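Local coordinates for protein unsaturated glucuronyl hydrolase (Streptococcus agalactiae, PDB 2ZZR) that hydrolyses unsaturated hyaluronan, chondroitin and heparin disaccharides, releasing the 4,5-unsaturated uronic acid as a family 88 glycoside hydrolase, at residues S243-Q248 against W290-T295; W250-I255 against G273-F278; P283-S288 against Q300-S305. All blocks are in the same frame, centred on the assembly; numbering follows the deposited sequence.

Contact 1 (S243-Q248 against W290-T295); sequences SWARGQ and WDLIFT
S243, W244 and A245 meet W290, D291 and L292 backbone to backbone where helix 245-262 begins, in a single beta bridge that pairs W244 with D291. L292 N gives a nearly straight bond to S243 O (2.7 Å, 171° at the hydrogen), and A245 N, in the first turn of the helix, reaches W290 O at 3.0 Å from above the carbonyl plane. W290 O also takes a bond from a water that accepts from R246 N, so two amides of the helix start share this carbonyl, A245 N directly and R246 N through the water.

The carboxylate of D291 makes the side-chain bonds. With CG anti to the backbone N (chi1 -166°), its OD2 receives S243 N on the syn side at 2.8 Å and, through the anti lone pair, I293 N at 3.1 Å. The second bond closes an Asx turn within a type I turn running from D291 to F294. OD1 is taken by Y238 N and S242 OG, and two oxygens gripped by four donors hold the carboxylate in a fixed rotation.

Apolar contact is modest: L292 CG lies 4.1 Å from A245 CB, while L292 CD1 touches CG of Q248 at 4.1 Å, the two side chains crossing nearly at right angles.

R246, which probably contacts the substrate, forms a salt bridge with D303. Helix 265-280 covers L292 through F278, and in the modelled conformer S243 OG probably bonds Y277 OH; helix 304-318 packs on A245 through A306, and W365 stacks on W290.

Contact 2 (W250-I255 against G273-F278); sequences WGIYGI and GMTNYF
I252 pushes its CD1 methyl against F278 in the tightest part of this helix pair, 3.4 Å from CB and 3.5 Å from CG of the phenylalanine. CG1 stands anti to the carbonyl carbon (chi1 -66°) and CD1 extends from it, carrying the methyl across to the neighbouring helix. The two side chains cross at about a right angle. T275 also crosses I252 at about a right angle; T275 OG1 lies 3.6 Å from I252 CG2, a van der Waals contact with a methyl, and the hydroxyl itself is bonded to F271 O one turn back. M274 packs closely too. Its chain bends at chi3 (73°), laying SD 3.9 Å from G251 CA and CE close over the same glycine, whose lack of a side chain lets the thioether settle on the backbone.

Contact is sparser at I255, which reaches M274 through CD1 alone, 3.6 Å from SD. Even this part is buried rather than solvent-facing.

The axes approach to 9.0 Å at an angle of 146° between their directions, making a roughly antiparallel helical hairpin of the kind that builds this alpha barrel. Helix 304-318 borders both members, with T309 against W250, probably a substrate-binding residue, I314 against T275 and A310 against F278.

Contact 3 (P283-S288 against Q300-S305); sequences PEDKVS and QPRDTS. With SO4 (sulfate ion), chain D.
R302 and D285 form a salt bridge, NH1 to OD1 at 2.7 Å, with the oxygen at the guanidinium edge and in its plane. The carboxylate is turned 58° from that plane, so the groups meet through one nitrogen and one oxygen. V287 N approaches OD1 from the opposite face of the carboxylate at 3.1 Å, making an Asx turn, and D285 OD2 is bonded to Y346 OH. R302 NH1 also gives a weak bond to V287 O, and a water joins NH2 to D285 N. The bend at R302 chi2 (-52°) carries the chain past V287 O and brings NH1 to D285 OD1.

Farther along, D303 N donates to S288 O at 3.0 Å. D303 is the N-cap of helix 304-318, its OD2 taking a bond from S305 OG and a weak one from S305 N. Packing is light: P283 CG rests 3.4 Å from R302 NH1, and V287 CG1 meets T304 CG2 at 3.8 Å.

Pointing away from 300-305, K286 bonds E284 O and a sulfate, probably from the crystallisation liquor, through NZ. The chemistry implies a loop tied to the helix start by charge and backbone bonds, with the R302-D285 pair probably neutralising both groups.

Overall arrangement
The three contacts illustrate how consecutive helices and their connecting loop can be tied together beside a substrate site. Contacts 1 and 2 share helix 245-262 and lie about 12 Å apart between centres, with contact 2 nested inside the chain loop that contact 1 closes. Contact 3 follows contact 2 in series, about 16 Å away, and its segments alternate along the chain with those of contact 1, only about 9 Å off. A probable hydrogen bond from W290 NE1 to Q300 OE1 links contacts 1 and 3. Together they join helix 245-262, which carries the probable substrate residues R246 and W250, to helix 265-280, to the loop that follows it and to the start of helix 304-318.

Contact 1 (S243-Q248 against W290-T295)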
loop_
_atom_site.group_PDB
_atom_site.type_symbol
_atom_site.label_atom_id
_atom_site.label_comp_id
_atom_site.label_asym_id
_atom_site.label_seq_id
_atom_site.Cartn_x
_atom_site.Cartn_y
_atom_site.Cartn_z
ATOM N N SER A 243 -10.327 -15.040 -2.584
ATOM C CA SER A 243 -9.463 -14.233 -1.726
ATOM C C SER A 243 -8.637 -13.229 -2.533
ATOM O O SER A 243 -7.533 -13.536 -2.983
ATOM C CB SER A 243 -8.546 -15.143 -0.904
ATOM O OG SER A 243 -7.948 -14.429 0.157
ATOM N N TRP A 244 -9.186 -12.032 -2.714
ATOM C CA TRP A 244 -8.536 -10.964 -3.479
ATOM C C TRP A 244 -7.156 -10.651 -2.897
ATOM O O TRP A 244 -7.041 -10.338 -1.717
ATOM C CB TRP A 244 -9.436 -9.731 -3.472
ATOM C CG TRP A 244 -8.875 -8.503 -4.130
ATOM C CD1 TRP A 244 -8.338 -8.407 -5.387
ATOM C CD2 TRP A 244 -8.845 -7.186 -3.576
ATOM N NE1 TRP A 244 -7.963 -7.108 -5.639
ATOM C CE2 TRP A 244 -8.258 -6.339 -4.543
ATOM C CE3 TRP A 244 -9.253 -6.636 -2.353
ATOM C CZ2 TRP A 244 -8.064 -4.969 -4.322
ATOM C CZ3 TRP A 244 -9.059 -5.275 -2.134
ATOM C CH2 TRP A 244 -8.468 -4.458 -3.115
ATOM N N ALA A 245 -6.119 -10.757 -3.726
ATOM C CA ALA A 245 -4.737 -10.721 -3.229
ATOM C C ALA A 245 -4.331 -9.378 -2.632
ATOM O O ALA A 245 -3.720 -9.332 -1.557
ATOM C CB ALA A 245 -3.752 -11.142 -4.325
ATOM N N ARG A 246 -4.659 -8.282 -3.315
ATOM C CA ARG A 246 -4.218 -6.975 -2.827
ATOM C C ARG A 246 -4.862 -6.572 -1.496
ATOM O O ARG A 246 -4.218 -5.933 -0.661
ATOM C CB ARG A 246 -4.369 -5.882 -3.889
ATOM C CG ARG A 246 -3.690 -4.576 -3.465
ATOM C CD ARG A 246 -3.433 -3.646 -4.634
ATOM N NE ARG A 246 -4.676 -3.194 -5.271
ATOM C CZ ARG A 246 -5.111 -3.608 -6.460
ATOM N NH1 ARG A 246 -4.415 -4.494 -7.157
ATOM N NH2 ARG A 246 -6.245 -3.126 -6.959
ATOM N N GLY A 247 -6.114 -6.973 -1.280
ATOM C CA GLY A 247 -6.783 -6.722 -0.005
ATOM C C GLY A 247 -6.026 -7.343 1.154
ATOM O O GLY A 247 -5.855 -6.714 2.200
ATOM N N GLN A 248 -5.568 -8.576 0.951
ATOM C CA GLN A 248 -4.732 -9.276 1.922
ATOM C C GLN A 248 -3.455 -8.472 2.188
ATOM O O GLN A 248 -3.061 -8.285 3.340
ATOM C CB GLN A 248 -4.402 -10.688 1.422
ATOM C CG GLN A 248 -3.886 -11.653 2.492
ATOM C CD GLN A 248 -4.925 -11.996 3.572
ATOM O OE1 GLN A 248 -4.566 -12.412 4.677
ATOM N NE2 GLN A 248 -6.202 -11.841 3.251
ATOM N N TRP A 290 -3.706 -12.790 -8.912
ATOM C CA TRP A 290 -4.536 -11.634 -8.571
ATOM C C TRP A 290 -5.583 -11.971 -7.508
ATOM O O TRP A 290 -6.004 -11.115 -6.722
ATOM C CB TRP A 290 -5.173 -11.044 -9.831
ATOM C CG TRP A 290 -6.281 -11.869 -10.404
ATOM C CD1 TRP A 290 -6.166 -12.892 -11.304
ATOM C CD2 TRP A 290 -7.675 -11.734 -10.120
ATOM N NE1 TRP A 290 -7.412 -13.405 -11.598
ATOM C CE2 TRP A 290 -8.354 -12.710 -10.885
ATOM C CE3 TRP A 290 -8.420 -10.879 -9.297
ATOM C CZ2 TRP A 290 -9.739 -12.856 -10.843
ATOM C CZ3 TRP A 290 -9.796 -11.027 -9.253
ATOM C CH2 TRP A 290 -10.443 -12.006 -10.028
ATOM N N ASP A 291 -6.003 -13.230 -7.510
ATOM C CA ASP A 291 -6.838 -13.777 -6.461
ATOM C C ASP A 291 -6.138 -15.014 -5.928
ATOM O O ASP A 291 -5.662 -15.850 -6.704
ATOM C CB ASP A 291 -8.225 -14.132 -6.992
ATOM C CG ASP A 291 -9.217 -14.380 -5.880
ATOM O OD1 ASP A 291 -10.238 -13.666 -5.824
ATOM O OD2 ASP A 291 -8.962 -15.277 -5.044
ATOM N N LEU A 292 -6.063 -15.116 -4.604
ATOM C CA LEU A 292 -5.288 -16.164 -3.947
ATOM C C LEU A 292 -5.889 -17.569 -4.097
ATOM O O LEU A 292 -5.266 -18.551 -3.696
ATOM C CB LEU A 292 -5.044 -15.815 -2.468
ATOM C CG LEU A 292 -4.193 -14.562 -2.187
ATOM C CD1 LEU A 292 -4.192 -14.226 -0.693
ATOM C CD2 LEU A 292 -2.763 -14.730 -2.697
ATOM N N ILE A 293 -7.076 -17.671 -4.697
ATOM C CA ILE A 293 -7.638 -18.996 -5.010
ATOM C C ILE A 293 -6.915 -19.649 -6.185
ATOM O O ILE A 293 -6.971 -20.872 -6.354
ATOM C CB ILE A 293 -9.175 -18.987 -5.256
ATOM C CG1 ILE A 293 -9.555 -18.090 -6.443
ATOM C CG2 ILE A 293 -9.900 -18.609 -3.983
ATOM C CD1 ILE A 293 -10.916 -18.422 -7.062
ATOM N N PHE A 294 -6.227 -18.833 -6.979
ATOM C CA PHE A 294 -5.478 -19.325 -8.129
ATOM C C PHE A 294 -4.014 -19.566 -7.810
ATOM O O PHE A 294 -3.385 -18.806 -7.071
ATOM C CB PHE A 294 -5.598 -18.360 -9.315
ATOM C CG PHE A 294 -7.014 -18.070 -9.720
ATOM C CD1 PHE A 294 -7.861 -19.098 -10.134
ATOM C CD2 PHE A 294 -7.502 -16.767 -9.697
ATOM C CE1 PHE A 294 -9.173 -18.832 -10.505
ATOM C CE2 PHE A 294 -8.814 -16.487 -10.071
ATOM C CZ PHE A 294 -9.652 -17.523 -10.480
ATOM N N THR A 295 -3.479 -20.637 -8.381
ATOM C CA THR A 295 -2.060 -20.932 -8.296
ATOM C C THR A 295 -1.556 -21.381 -9.676
ATOM O O THR A 295 -2.236 -21.166 -10.684
ATOM C CB THR A 295 -1.752 -21.958 -7.163
ATOM O OG1 THR A 295 -0.332 -22.064 -6.983
ATOM C CG2 THR A 295 -2.354 -23.336 -7.473
HETATM O O HOH W 1 -5.115 -8.501 -6.295
#

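Contact 2 (W250-I255 against G273-F278)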
loop_
_atom_site.group_PDB
_atom_site.type_symbol
_atom_site.label_atom_id
_atom_site.label_comp_id
_atom_site.label_asym_id
_atom_site.label_seq_id
_atom_site.Cartn_x
_atom_site.Cartn_y
_atom_site.Cartn_z
ATOM N N TRP A 250 -2.944 -5.201 1.739
ATOM C CA TRP A 250 -3.222 -3.964 2.475
ATOM C C TRP A 250 -3.201 -4.224 3.982
ATOM O O TRP A 250 -2.743 -3.384 4.747
ATOM C CB TRP A 250 -4.576 -3.361 2.095
ATOM C CG TRP A 250 -4.698 -2.785 0.698
ATOM C CD1 TRP A 250 -5.763 -2.942 -0.147
ATOM C CD2 TRP A 250 -3.752 -1.948 -0.001
ATOM N NE1 TRP A 250 -5.541 -2.268 -1.324
ATOM C CE2 TRP A 250 -4.317 -1.649 -1.264
ATOM C CE3 TRP A 250 -2.483 -1.435 0.311
ATOM C CZ2 TRP A 250 -3.659 -0.853 -2.220
ATOM C CZ3 TRP A 250 -1.826 -0.634 -0.642
ATOM C CH2 TRP A 250 -2.419 -0.357 -1.895
ATOM N N GLY A 251 -3.703 -5.388 4.398
ATOM C CA GLY A 251 -3.635 -5.796 5.799
ATOM C C GLY A 251 -2.198 -6.041 6.237
ATOM O O GLY A 251 -1.765 -5.538 7.280
ATOM N N ILE A 252 -1.456 -6.789 5.422
ATOM C CA ILE A 252 -0.062 -7.144 5.721
ATOM C C ILE A 252 0.821 -5.919 5.933
ATOM O O ILE A 252 1.699 -5.940 6.794
ATOM C CB ILE A 252 0.537 -8.095 4.651
ATOM C CG1 ILE A 252 -0.186 -9.445 4.707
ATOM C CG2 ILE A 252 2.045 -8.311 4.862
ATOM C CD1 ILE A 252 0.004 -10.293 3.458
ATOM N N TYR A 253 0.573 -4.850 5.175
ATOM C CA TYR A 253 1.357 -3.622 5.346
ATOM C C TYR A 253 0.687 -2.648 6.313
ATOM O O TYR A 253 1.351 -2.045 7.151
ATOM C CB TYR A 253 1.637 -2.977 3.984
ATOM C CG TYR A 253 2.744 -1.923 3.957
ATOM C CD1 TYR A 253 2.900 -1.098 2.843
ATOM C CD2 TYR A 253 3.624 -1.750 5.033
ATOM C CE1 TYR A 253 3.914 -0.130 2.788
ATOM C CE2 TYR A 253 4.642 -0.772 4.996
ATOM C CZ TYR A 253 4.775 0.028 3.868
ATOM O OH TYR A 253 5.765 0.989 3.809
ATOM N N GLY A 254 -0.633 -2.505 6.222
ATOM C CA GLY A 254 -1.344 -1.572 7.096
ATOM C C GLY A 254 -1.197 -1.879 8.580
ATOM O O GLY A 254 -1.143 -0.963 9.404
ATOM N N ILE A 255 -1.137 -3.166 8.923
ATOM C CA ILE A 255 -1.023 -3.564 10.328
ATOM C C ILE A 255 0.314 -3.112 10.958
ATOM O O ILE A 255 0.291 -2.388 11.951
ATOM C CB ILE A 255 -1.288 -5.083 10.555
ATOM C CG1 ILE A 255 -2.756 -5.419 10.264
ATOM C CG2 ILE A 255 -0.916 -5.473 11.996
ATOM C CD1 ILE A 255 -3.045 -6.921 10.160
ATOM N N GLY A 273 -1.185 -13.843 11.362
ATOM C CA GLY A 273 -2.335 -14.511 10.741
ATOM C C GLY A 273 -2.472 -14.169 9.266
ATOM O O GLY A 273 -2.514 -15.066 8.411
ATOM N N MET A 274 -2.523 -12.873 8.964
ATOM C CA MET A 274 -2.735 -12.417 7.583
ATOM C C MET A 274 -1.568 -12.757 6.666
ATOM O O MET A 274 -1.767 -13.117 5.503
ATOM C CB MET A 274 -3.025 -10.912 7.533
ATOM C CG MET A 274 -4.278 -10.484 8.291
ATOM S SD MET A 274 -4.913 -8.883 7.771
ATOM C CE MET A 274 -5.611 -9.274 6.160
ATOM N N THR A 275 -0.347 -12.658 7.189
ATOM C CA THR A 275 0.843 -12.913 6.387
ATOM C C THR A 275 0.995 -14.402 6.089
ATOM O O THR A 275 1.312 -14.779 4.956
ATOM C CB THR A 275 2.102 -12.329 7.067
ATOM O OG1 THR A 275 1.880 -10.933 7.306
ATOM C CG2 THR A 275 3.330 -12.493 6.191
ATOM N N ASN A 276 0.744 -15.246 7.086
ATOM C CA ASN A 276 0.863 -16.691 6.877
ATOM C C ASN A 276 -0.175 -17.160 5.868
ATOM O O ASN A 276 0.113 -18.003 5.033
ATOM C CB ASN A 276 0.738 -17.462 8.188
ATOM C CG ASN A 276 1.890 -17.183 9.140
ATOM O OD1 ASN A 276 2.771 -16.372 8.839
ATOM N ND2 ASN A 276 1.890 -17.850 10.296
ATOM N N TYR A 277 -1.367 -16.579 5.943
ATOM C CA TYR A 277 -2.441 -16.864 4.991
ATOM C C TYR A 277 -1.980 -16.559 3.563
ATOM O O TYR A 277 -2.160 -17.369 2.648
ATOM C CB TYR A 277 -3.668 -16.037 5.358
ATOM C CG TYR A 277 -4.872 -16.275 4.480
ATOM C CD1 TYR A 277 -5.868 -17.175 4.865
ATOM C CD2 TYR A 277 -5.025 -15.586 3.276
ATOM C CE1 TYR A 277 -6.990 -17.391 4.056
ATOM C CE2 TYR A 277 -6.139 -15.794 2.463
ATOM C CZ TYR A 277 -7.109 -16.699 2.857
ATOM O OH TYR A 277 -8.212 -16.903 2.053
ATOM N N PHE A 278 -1.365 -15.388 3.395
ATOM C CA PHE A 278 -0.860 -14.924 2.110
ATOM C C PHE A 278 0.254 -15.848 1.627
ATOM O O PHE A 278 0.193 -16.364 0.510
ATOM C CB PHE A 278 -0.374 -13.473 2.262
ATOM C CG PHE A 278 -0.041 -12.776 0.964
ATOM C CD1 PHE A 278 -1.026 -12.103 0.242
ATOM C CD2 PHE A 278 1.272 -12.735 0.502
ATOM C CE1 PHE A 278 -0.715 -11.431 -0.950
ATOM C CE2 PHE A 278 1.593 -12.063 -0.690
ATOM C CZ PHE A 278 0.596 -11.409 -1.411
#

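Contact 3 (P283-S288 against Q300-S305)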
loop_
_atom_site.group_PDB
_atom_site.type_symbol
_atom_site.label_atom_id
_atom_site.label_comp_id
_atom_site.label_asym_id
_atom_site.label_seq_id
_atom_site.Cartn_x
_atom_site.Cartn_y
_atom_site.Cartn_z
ATOM N N PRO A 283 2.140 -19.021 -5.285
ATOM C CA PRO A 283 2.543 -20.090 -6.206
ATOM C C PRO A 283 4.048 -20.348 -6.183
ATOM O O PRO A 283 4.763 -19.778 -5.354
ATOM C CB PRO A 283 2.131 -19.530 -7.568
ATOM C CG PRO A 283 2.353 -18.068 -7.418
ATOM C CD PRO A 283 1.916 -17.750 -6.001
ATOM N N GLU A 284 4.523 -21.191 -7.102
ATOM C CA GLU A 284 5.925 -21.614 -7.143
ATOM C C GLU A 284 6.940 -20.463 -7.124
ATOM O O GLU A 284 7.943 -20.543 -6.411
ATOM C CB GLU A 284 6.172 -22.534 -8.350
ATOM C CG GLU A 284 7.359 -23.488 -8.200
ATOM C CD GLU A 284 8.710 -22.819 -8.406
ATOM O OE1 GLU A 284 8.802 -21.867 -9.218
ATOM O OE2 GLU A 284 9.690 -23.251 -7.754
ATOM N N ASP A 285 6.694 -19.408 -7.904
ATOM C CA ASP A 285 7.621 -18.273 -7.967
ATOM C C ASP A 285 7.378 -17.221 -6.868
ATOM O O ASP A 285 7.987 -16.155 -6.882
ATOM C CB ASP A 285 7.658 -17.643 -9.376
ATOM C CG ASP A 285 6.413 -16.818 -9.710
ATOM O OD1 ASP A 285 5.491 -16.702 -8.874
ATOM O OD2 ASP A 285 6.367 -16.271 -10.835
ATOM N N LYS A 286 6.485 -17.542 -5.933
ATOM C CA LYS A 286 6.184 -16.704 -4.756
ATOM C C LYS A 286 5.593 -15.324 -5.085
ATOM O O LYS A 286 5.685 -14.391 -4.280
ATOM C CB LYS A 286 7.411 -16.569 -3.831
ATOM C CG LYS A 286 8.190 -17.867 -3.574
ATOM C CD LYS A 286 7.326 -18.980 -2.986
ATOM C CE LYS A 286 8.180 -20.175 -2.548
ATOM N NZ LYS A 286 8.862 -20.864 -3.692
ATOM N N VAL A 287 4.980 -15.202 -6.263
ATOM C CA VAL A 287 4.316 -13.962 -6.657
ATOM C C VAL A 287 2.817 -14.211 -6.787
ATOM O O VAL A 287 2.376 -14.987 -7.632
ATOM C CB VAL A 287 4.919 -13.350 -7.957
ATOM C CG1 VAL A 287 4.084 -12.172 -8.443
ATOM C CG2 VAL A 287 6.359 -12.913 -7.717
ATOM N N SER A 288 2.048 -13.543 -5.933
ATOM C CA SER A 288 0.608 -13.748 -5.829
ATOM C C SER A 288 -0.110 -13.649 -7.170
ATOM O O SER A 288 0.125 -12.719 -7.941
ATOM C CB SER A 288 0.009 -12.711 -4.881
ATOM O OG SER A 288 0.269 -11.401 -5.354
ATOM N N GLN A 300 -4.492 -17.707 -14.932
ATOM C CA GLN A 300 -4.960 -16.398 -14.480
ATOM C C GLN A 300 -3.783 -15.433 -14.351
ATOM O O GLN A 300 -2.648 -15.871 -14.157
ATOM C CB GLN A 300 -5.694 -16.529 -13.144
ATOM C CG GLN A 300 -7.013 -17.285 -13.229
ATOM C CD GLN A 300 -8.156 -16.447 -13.779
ATOM O OE1 GLN A 300 -8.095 -15.216 -13.804
ATOM N NE2 GLN A 300 -9.220 -17.122 -14.216
ATOM N N PRO A 301 -4.041 -14.116 -14.473
ATOM C CA PRO A 301 -2.922 -13.183 -14.360
ATOM C C PRO A 301 -2.447 -13.024 -12.914
ATOM O O PRO A 301 -3.201 -13.282 -11.972
ATOM C CB PRO A 301 -3.508 -11.869 -14.880
ATOM C CG PRO A 301 -4.963 -11.966 -14.605
ATOM C CD PRO A 301 -5.318 -13.422 -14.736
ATOM N N ARG A 302 -1.194 -12.616 -12.749
ATOM C CA ARG A 302 -0.675 -12.305 -11.421
ATOM C C ARG A 302 -1.135 -10.917 -11.025
ATOM O O ARG A 302 -1.597 -10.143 -11.869
ATOM C CB ARG A 302 0.858 -12.343 -11.412
ATOM C CG ARG A 302 1.487 -13.604 -11.992
ATOM C CD ARG A 302 0.908 -14.868 -11.370
ATOM N NE ARG A 302 1.569 -16.068 -11.873
ATOM C CZ ARG A 302 2.616 -16.657 -11.297
ATOM N NH1 ARG A 302 3.141 -16.169 -10.176
ATOM N NH2 ARG A 302 3.139 -17.746 -11.845
ATOM N N ASP A 303 -1.043 -10.610 -9.732
ATOM C CA ASP A 303 -1.069 -9.226 -9.301
ATOM C C ASP A 303 0.210 -8.948 -8.526
ATOM O O ASP A 303 0.265 -9.144 -7.310
ATOM C CB ASP A 303 -2.292 -8.877 -8.455
ATOM C CG ASP A 303 -2.290 -7.413 -8.019
ATOM O OD1 ASP A 303 -2.929 -7.093 -7.000
ATOM O OD2 ASP A 303 -1.619 -6.588 -8.685
ATOM N N THR A 304 1.224 -8.481 -9.249
ATOM C CA THR A 304 2.527 -8.179 -8.657
ATOM C C THR A 304 2.434 -7.061 -7.621
ATOM O O THR A 304 3.243 -7.019 -6.692
ATOM C CB THR A 304 3.557 -7.789 -9.725
ATOM O OG1 THR A 304 3.019 -6.749 -10.548
ATOM C CG2 THR A 304 3.912 -8.988 -10.594
ATOM N N SER A 305 1.455 -6.163 -7.766
ATOM C CA SER A 305 1.326 -5.045 -6.817
ATOM C C SER A 305 1.002 -5.541 -5.408
ATOM O O SER A 305 1.421 -4.935 -4.429
ATOM C CB SER A 305 0.309 -3.992 -7.279
ATOM O OG SER A 305 -1.035 -4.433 -7.139
HETATM S S SO4 D . 6.934 -24.173 -3.780
HETATM O O1 SO4 D . 6.905 -24.957 -2.547
HETATM O O2 SO4 D . 6.629 -22.774 -3.498
HETATM O O3 SO4 D . 8.264 -24.255 -4.382
HETATM O O4 SO4 D . 5.930 -24.690 -4.706
HETATM O O HOH W 2 4.904 -19.634 -10.152
#